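6-phosphogluconate dehydratase (Shewanella oneidensis, PDB 2GP4) catalyses the dehydration of 6-phosphogluconate to 2-keto-3-deoxy-6-phosphogluconate, a step of the Entner-Doudoroff pathway. Local coordinates at residues M253-G258 and R399-E404; N322-I327 and D341-L346. All coordinates share one frame; numbering follows the deposited sequence.

How the contacts relate
Both contacts are buried within the largely helical N-terminal domain, but at different distances from the centre of the chain: about 17 Å for the centre of contact 1 and about 8 Å for that of contact 2. Contact 1 sets a tyrosine against a helix end and mixes polarity with packing, through a water joining a glutamate carboxylate to the tyrosine backbone, and a phenol bonded to a nearby loop. Contact 2 joins two successive helices by mainly apolar contacts around a phenylalanine ring, with a threonine over one face. Their centres stand about 20 Å apart, yet 253-258 and 322-327 meet directly, the selenium of selenomethionine M253 packing 3.9 Å from I327 CG1. Helix 304-316 touches M257, I327 and F343.

Contact 1: residues M253-G258 and R399-E404; sequences MLEVMG and RRYTQE
E255 OE1, beside the ring of Y401, accepts from two donors: the amide of G263 and a water 2.7 Å away. The same water donates to Y401 O at 2.6 Å, so it ties the carboxylate to the backbone of the tyrosine. With CG anti to the backbone N (chi1 -171°) and a bend at chi2, the E255 side chain brings OE1 into the plane of the ring, at its edge, 3.6 Å from Y401 CD2. The carboxylate plane stands 80° to that ring. A carboxylate suits this place because both oxygens are used: OE1 takes the G263 amide and the water, and OE2 accepts from the side-chain amide of Q260.

Y401 reaches onward to the helix end. E255 O comes obliquely to within 3.3 Å of Y401 CD2, and this carbonyl also receives G258 N at 3.2 Å. G258 closes a Schellman motif with a positive phi, a conformation readily adopted without a side chain. Its CA lies 3.3 Å from Y401 OH, while the hydroxyl bonds to Q260 O. A phenylalanine in place of Y401 has no hydroxyl, and the carbonyl of Q260 would probably be left without its mate. In the backbone that carries the tyrosine, R399 O receives both T402 N and T402 OG1, the latter at 2.6 Å, which ties down the turn leading into the strand.

Around this contact, V256 packs on helix 372-383 and M257 on helix 304-316. G258 bonds through its backbone to V393, and strand 403-408 pairs antiparallel with 411-416.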
loop_
_atom_site.group_PDB
_atom_site.type_symbol
_atom_site.label_atom_id
_atom_site.label_comp_id
_atom_site.label_asym_id
_atom_site.label_seq_id
_atom_site.Cartn_x
_atom_site.Cartn_y
_atom_site.Cartn_z
HETATM N N MSE A 253 6.851 -2.122 -3.382
HETATM C CA MSE A 253 5.947 -1.910 -4.509
HETATM C C MSE A 253 6.707 -1.385 -5.728
HETATM O O MSE A 253 6.486 -1.846 -6.843
HETATM C CB MSE A 253 4.807 -0.952 -4.124
HETATM C CG MSE A 253 3.672 -0.864 -5.156
HETATM SE SE MSE A 253 2.633 0.818 -5.148
HETATM C CE MSE A 253 4.087 2.123 -5.336
ATOM N N LEU A 254 7.608 -0.431 -5.512
ATOM C CA LEU A 254 8.418 0.133 -6.601
ATOM C C LEU A 254 9.342 -0.905 -7.241
ATOM O O LEU A 254 9.724 -0.770 -8.407
ATOM C CB LEU A 254 9.247 1.335 -6.120
ATOM C CG LEU A 254 8.577 2.654 -5.719
ATOM C CD1 LEU A 254 7.646 3.189 -6.811
ATOM C CD2 LEU A 254 7.837 2.499 -4.404
ATOM N N GLU A 255 9.691 -1.931 -6.466
ATOM C CA GLU A 255 10.552 -3.014 -6.922
ATOM C C GLU A 255 9.843 -3.932 -7.923
ATOM O O GLU A 255 10.367 -4.175 -9.009
ATOM C CB GLU A 255 11.065 -3.819 -5.724
ATOM C CG GLU A 255 12.139 -4.843 -6.052
ATOM C CD GLU A 255 13.546 -4.271 -6.046
ATOM O OE1 GLU A 255 14.423 -4.882 -6.688
ATOM O OE2 GLU A 255 13.788 -3.229 -5.401
ATOM N N VAL A 256 8.659 -4.429 -7.560
ATOM C CA VAL A 256 7.892 -5.343 -8.422
ATOM C C VAL A 256 7.321 -4.660 -9.660
ATOM O O VAL A 256 7.098 -5.302 -10.684
ATOM C CB VAL A 256 6.731 -6.057 -7.672
ATOM C CG1 VAL A 256 7.248 -7.238 -6.901
ATOM C CG2 VAL A 256 5.975 -5.089 -6.766
HETATM N N MSE A 257 7.084 -3.359 -9.544
HETATM C CA MSE A 257 6.540 -2.561 -10.631
HETATM C C MSE A 257 7.640 -2.011 -11.541
HETATM O O MSE A 257 7.360 -1.296 -12.499
HETATM C CB MSE A 257 5.687 -1.429 -10.070
HETATM C CG MSE A 257 4.412 -1.905 -9.397
HETATM SE SE MSE A 257 3.299 -0.435 -8.777
HETATM C CE MSE A 257 3.101 0.511 -10.471
ATOM N N GLY A 258 8.888 -2.353 -11.226
ATOM C CA GLY A 258 10.040 -1.976 -12.038
ATOM C C GLY A 258 10.255 -0.480 -12.138
ATOM O O GLY A 258 10.622 0.030 -13.195
ATOM N N ARG A 399 12.123 -10.572 -15.085
ATOM C CA ARG A 399 13.165 -11.499 -14.628
ATOM C C ARG A 399 14.464 -10.768 -14.253
ATOM O O ARG A 399 15.296 -11.309 -13.510
ATOM C CB ARG A 399 13.419 -12.561 -15.704
ATOM C CG ARG A 399 13.972 -13.902 -15.219
ATOM C CD ARG A 399 13.077 -14.603 -14.194
ATOM N NE ARG A 399 12.018 -15.442 -14.758
ATOM C CZ ARG A 399 11.466 -16.476 -14.116
ATOM N NH1 ARG A 399 11.885 -16.826 -12.904
ATOM N NH2 ARG A 399 10.501 -17.178 -14.685
ATOM N N ARG A 400 14.614 -9.534 -14.749
ATOM C CA ARG A 400 15.734 -8.655 -14.389
ATOM C C ARG A 400 15.742 -8.319 -12.898
ATOM O O ARG A 400 16.785 -7.977 -12.327
ATOM C CB ARG A 400 15.673 -7.347 -15.178
ATOM C CG ARG A 400 15.947 -7.478 -16.645
ATOM C CD ARG A 400 15.678 -6.159 -17.359
ATOM N NE ARG A 400 15.858 -6.292 -18.803
ATOM C CZ ARG A 400 17.032 -6.230 -19.426
ATOM N NH1 ARG A 400 18.154 -6.036 -18.743
ATOM N NH2 ARG A 400 17.086 -6.363 -20.742
ATOM N N TYR A 401 14.571 -8.411 -12.276
ATOM C CA TYR A 401 14.425 -8.095 -10.863
ATOM C C TYR A 401 14.686 -9.288 -9.947
ATOM O O TYR A 401 14.569 -9.179 -8.728
ATOM C CB TYR A 401 13.073 -7.411 -10.602
ATOM C CG TYR A 401 13.118 -5.974 -11.033
ATOM C CD1 TYR A 401 13.000 -5.628 -12.376
ATOM C CD2 TYR A 401 13.343 -4.961 -10.108
ATOM C CE1 TYR A 401 13.078 -4.312 -12.784
ATOM C CE2 TYR A 401 13.420 -3.633 -10.505
ATOM C CZ TYR A 401 13.288 -3.315 -11.847
ATOM O OH TYR A 401 13.360 -2.002 -12.261
ATOM N N THR A 402 15.077 -10.411 -10.541
ATOM C CA THR A 402 15.587 -11.558 -9.783
ATOM C C THR A 402 17.101 -11.449 -9.604
ATOM O O THR A 402 17.729 -12.329 -9.019
ATOM C CB THR A 402 15.245 -12.911 -10.454
ATOM O OG1 THR A 402 15.979 -13.051 -11.681
ATOM C CG2 THR A 402 13.757 -13.016 -10.728
ATOM N N GLN A 403 17.679 -10.370 -10.123
ATOM C CA GLN A 403 19.113 -10.123 -9.996
ATOM C C GLN A 403 19.425 -9.056 -8.946
ATOM O O GLN A 403 18.605 -8.173 -8.670
ATOM C CB GLN A 403 19.725 -9.735 -11.342
ATOM C CG GLN A 403 19.778 -10.858 -12.360
ATOM C CD GLN A 403 20.959 -10.722 -13.313
ATOM O OE1 GLN A 403 21.284 -9.621 -13.771
ATOM N NE2 GLN A 403 21.611 -11.842 -13.608
ATOM N N GLU A 404 20.624 -9.142 -8.378
ATOM C CA GLU A 404 21.027 -8.291 -7.265
ATOM C C GLU A 404 22.287 -7.504 -7.593
ATOM O O GLU A 404 23.222 -8.057 -8.174
ATOM C CB GLU A 404 21.269 -9.128 -6.007
ATOM C CG GLU A 404 20.042 -9.826 -5.461
ATOM C CD GLU A 404 20.298 -10.492 -4.114
ATOM O OE1 GLU A 404 21.249 -11.300 -4.002
ATOM O OE2 GLU A 404 19.535 -10.203 -3.165
HETATM O O HOH W 1 14.606 -7.577 -6.640
#

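Contact 2: residues N322-I327 and D341-L346; sequences NLTMHI and DDFSEL
T324 lies over one face of the F343 ring, its CB 4.3 Å from the ring centroid and 22° off the normal, a CH-pi contact offset toward the rim. The methyl does the closest side-chain touching, with T324 CG2 3.8 Å from F343 CE1. At the far end of the ring, T324 O comes within 3.7 Å of F343 CZ. I327, one turn further along its helix, adds a branch methyl: its CG2 meets F343 CZ obliquely at 4.2 Å.

A threonine fits here because its two branches part company. At chi1 63°, OG1 lies between the backbone N and the carbonyl carbon, where it bonds to T321 O of the preceding turn, and the methyl is left to face the aromatic ring. F343 supplies a flat, apolar group long enough to span the gap between the two segments, whose nearest CA atoms, those of T324 and F343, are 8.0 Å apart.

Further out, I311 of helix 304-316 supports both I327 and F343, while L440 touches T324 and F343. Helix 340-347 is in turn held to helix 23-51 by salt bridges from D342 to R31 and R35. The arrangement is one of successive helices of one domain packed through an inserted aromatic, F343, set where the helical N-terminal domain meets outer strand 440-445 of the large mixed sheet.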
loop_
_atom_site.group_PDB
_atom_site.type_symbol
_atom_site.label_atom_id
_atom_site.label_comp_id
_atom_site.label_asym_id
_atom_site.label_seq_id
_atom_site.Cartn_x
_atom_site.Cartn_y
_atom_site.Cartn_z
ATOM N N ASN A 322 -3.140 -0.166 4.107
ATOM C CA ASN A 322 -3.067 1.213 3.625
ATOM C C ASN A 322 -2.676 1.277 2.152
ATOM O O ASN A 322 -3.171 2.123 1.407
ATOM C CB ASN A 322 -2.097 2.044 4.472
ATOM C CG ASN A 322 -2.617 2.301 5.880
ATOM O OD1 ASN A 322 -3.829 2.286 6.130
ATOM N ND2 ASN A 322 -1.700 2.556 6.808
ATOM N N LEU A 323 -1.802 0.363 1.736
ATOM C CA LEU A 323 -1.317 0.347 0.356
ATOM C C LEU A 323 -2.388 -0.014 -0.656
ATOM O O LEU A 323 -2.215 0.232 -1.845
ATOM C CB LEU A 323 -0.115 -0.580 0.193
ATOM C CG LEU A 323 1.238 0.110 0.023
ATOM C CD1 LEU A 323 1.951 0.223 1.352
ATOM C CD2 LEU A 323 2.082 -0.685 -0.964
ATOM N N THR A 324 -3.493 -0.589 -0.192
ATOM C CA THR A 324 -4.607 -0.892 -1.081
ATOM C C THR A 324 -5.186 0.406 -1.646
ATOM O O THR A 324 -5.508 0.477 -2.827
ATOM C CB THR A 324 -5.718 -1.734 -0.385
ATOM O OG1 THR A 324 -6.291 -0.989 0.693
ATOM C CG2 THR A 324 -5.161 -3.056 0.148
HETATM N N MSE A 325 -5.298 1.431 -0.804
HETATM C CA MSE A 325 -5.795 2.739 -1.234
HETATM C C MSE A 325 -4.838 3.442 -2.199
HETATM O O MSE A 325 -5.267 4.029 -3.197
HETATM C CB MSE A 325 -6.064 3.640 -0.026
HETATM C CG MSE A 325 -7.368 3.377 0.698
HETATM SE SE MSE A 325 -7.519 4.531 2.277
HETATM C CE MSE A 325 -6.036 3.760 3.302
ATOM N N HIS A 326 -3.544 3.372 -1.892
ATOM C CA HIS A 326 -2.511 4.045 -2.678
ATOM C C HIS A 326 -2.279 3.403 -4.039
ATOM O O HIS A 326 -2.012 4.103 -5.017
ATOM C CB HIS A 326 -1.187 4.118 -1.903
ATOM C CG HIS A 326 -1.304 4.752 -0.553
ATOM N ND1 HIS A 326 -2.105 5.847 -0.309
ATOM C CD2 HIS A 326 -0.705 4.456 0.624
ATOM C CE1 HIS A 326 -2.010 6.187 0.963
ATOM N NE2 HIS A 326 -1.162 5.362 1.551
ATOM N N ILE A 327 -2.367 2.077 -4.097
ATOM C CA ILE A 327 -2.247 1.351 -5.364
ATOM C C ILE A 327 -3.388 1.766 -6.289
ATOM O O ILE A 327 -3.176 2.005 -7.475
ATOM C CB ILE A 327 -2.257 -0.192 -5.154
ATOM C CG1 ILE A 327 -0.965 -0.659 -4.465
ATOM C CG2 ILE A 327 -2.495 -0.946 -6.489
ATOM C CD1 ILE A 327 -0.917 -2.165 -4.173
ATOM N N ASP A 341 -12.902 -6.072 -5.498
ATOM C CA ASP A 341 -13.101 -7.396 -6.094
ATOM C C ASP A 341 -11.785 -7.921 -6.673
ATOM O O ASP A 341 -11.517 -9.121 -6.622
ATOM C CB ASP A 341 -14.160 -7.359 -7.189
ATOM C CG ASP A 341 -15.491 -6.828 -6.704
ATOM O OD1 ASP A 341 -15.777 -5.640 -6.950
ATOM O OD2 ASP A 341 -16.259 -7.597 -6.093
ATOM N N ASP A 342 -10.971 -7.019 -7.227
ATOM C CA ASP A 342 -9.649 -7.390 -7.719
ATOM C C ASP A 342 -8.768 -7.891 -6.580
ATOM O O ASP A 342 -8.160 -8.945 -6.696
ATOM C CB ASP A 342 -8.964 -6.222 -8.434
ATOM C CG ASP A 342 -9.812 -5.634 -9.557
ATOM O OD1 ASP A 342 -10.567 -6.382 -10.222
ATOM O OD2 ASP A 342 -9.710 -4.408 -9.774
ATOM N N PHE A 343 -8.720 -7.138 -5.480
ATOM C CA PHE A 343 -7.856 -7.468 -4.343
ATOM C C PHE A 343 -8.243 -8.799 -3.707
ATOM O O PHE A 343 -7.386 -9.654 -3.463
ATOM C CB PHE A 343 -7.887 -6.354 -3.290
ATOM C CG PHE A 343 -7.011 -5.179 -3.620
ATOM C CD1 PHE A 343 -5.672 -5.163 -3.240
ATOM C CD2 PHE A 343 -7.524 -4.084 -4.301
ATOM C CE1 PHE A 343 -4.858 -4.080 -3.543
ATOM C CE2 PHE A 343 -6.717 -2.993 -4.603
ATOM C CZ PHE A 343 -5.383 -2.993 -4.224
ATOM N N SER A 344 -9.542 -8.956 -3.460
ATOM C CA SER A 344 -10.105 -10.106 -2.765
ATOM C C SER A 344 -9.923 -11.393 -3.569
ATOM O O SER A 344 -9.579 -12.433 -3.008
ATOM C CB SER A 344 -11.591 -9.852 -2.471
ATOM O OG SER A 344 -12.171 -10.882 -1.700
ATOM N N GLU A 345 -10.131 -11.311 -4.881
ATOM C CA GLU A 345 -10.007 -12.479 -5.755
ATOM C C GLU A 345 -8.551 -12.840 -6.057
ATOM O O GLU A 345 -8.219 -14.020 -6.212
ATOM C CB GLU A 345 -10.861 -12.319 -7.028
ATOM C CG GLU A 345 -12.362 -12.415 -6.721
ATOM C CD GLU A 345 -13.286 -11.895 -7.815
ATOM O OE1 GLU A 345 -12.826 -11.637 -8.951
ATOM O OE2 GLU A 345 -14.501 -11.757 -7.525
ATOM N N LEU A 346 -7.683 -11.834 -6.115
ATOM C CA LEU A 346 -6.246 -12.074 -6.249
ATOM C C LEU A 346 -5.688 -12.723 -4.997
ATOM O O LEU A 346 -4.867 -13.645 -5.084
ATOM C CB LEU A 346 -5.482 -10.783 -6.543
ATOM C CG LEU A 346 -5.579 -10.264 -7.979
ATOM C CD1 LEU A 346 -5.006 -8.873 -8.084
ATOM C CD2 LEU A 346 -4.900 -11.215 -8.969
#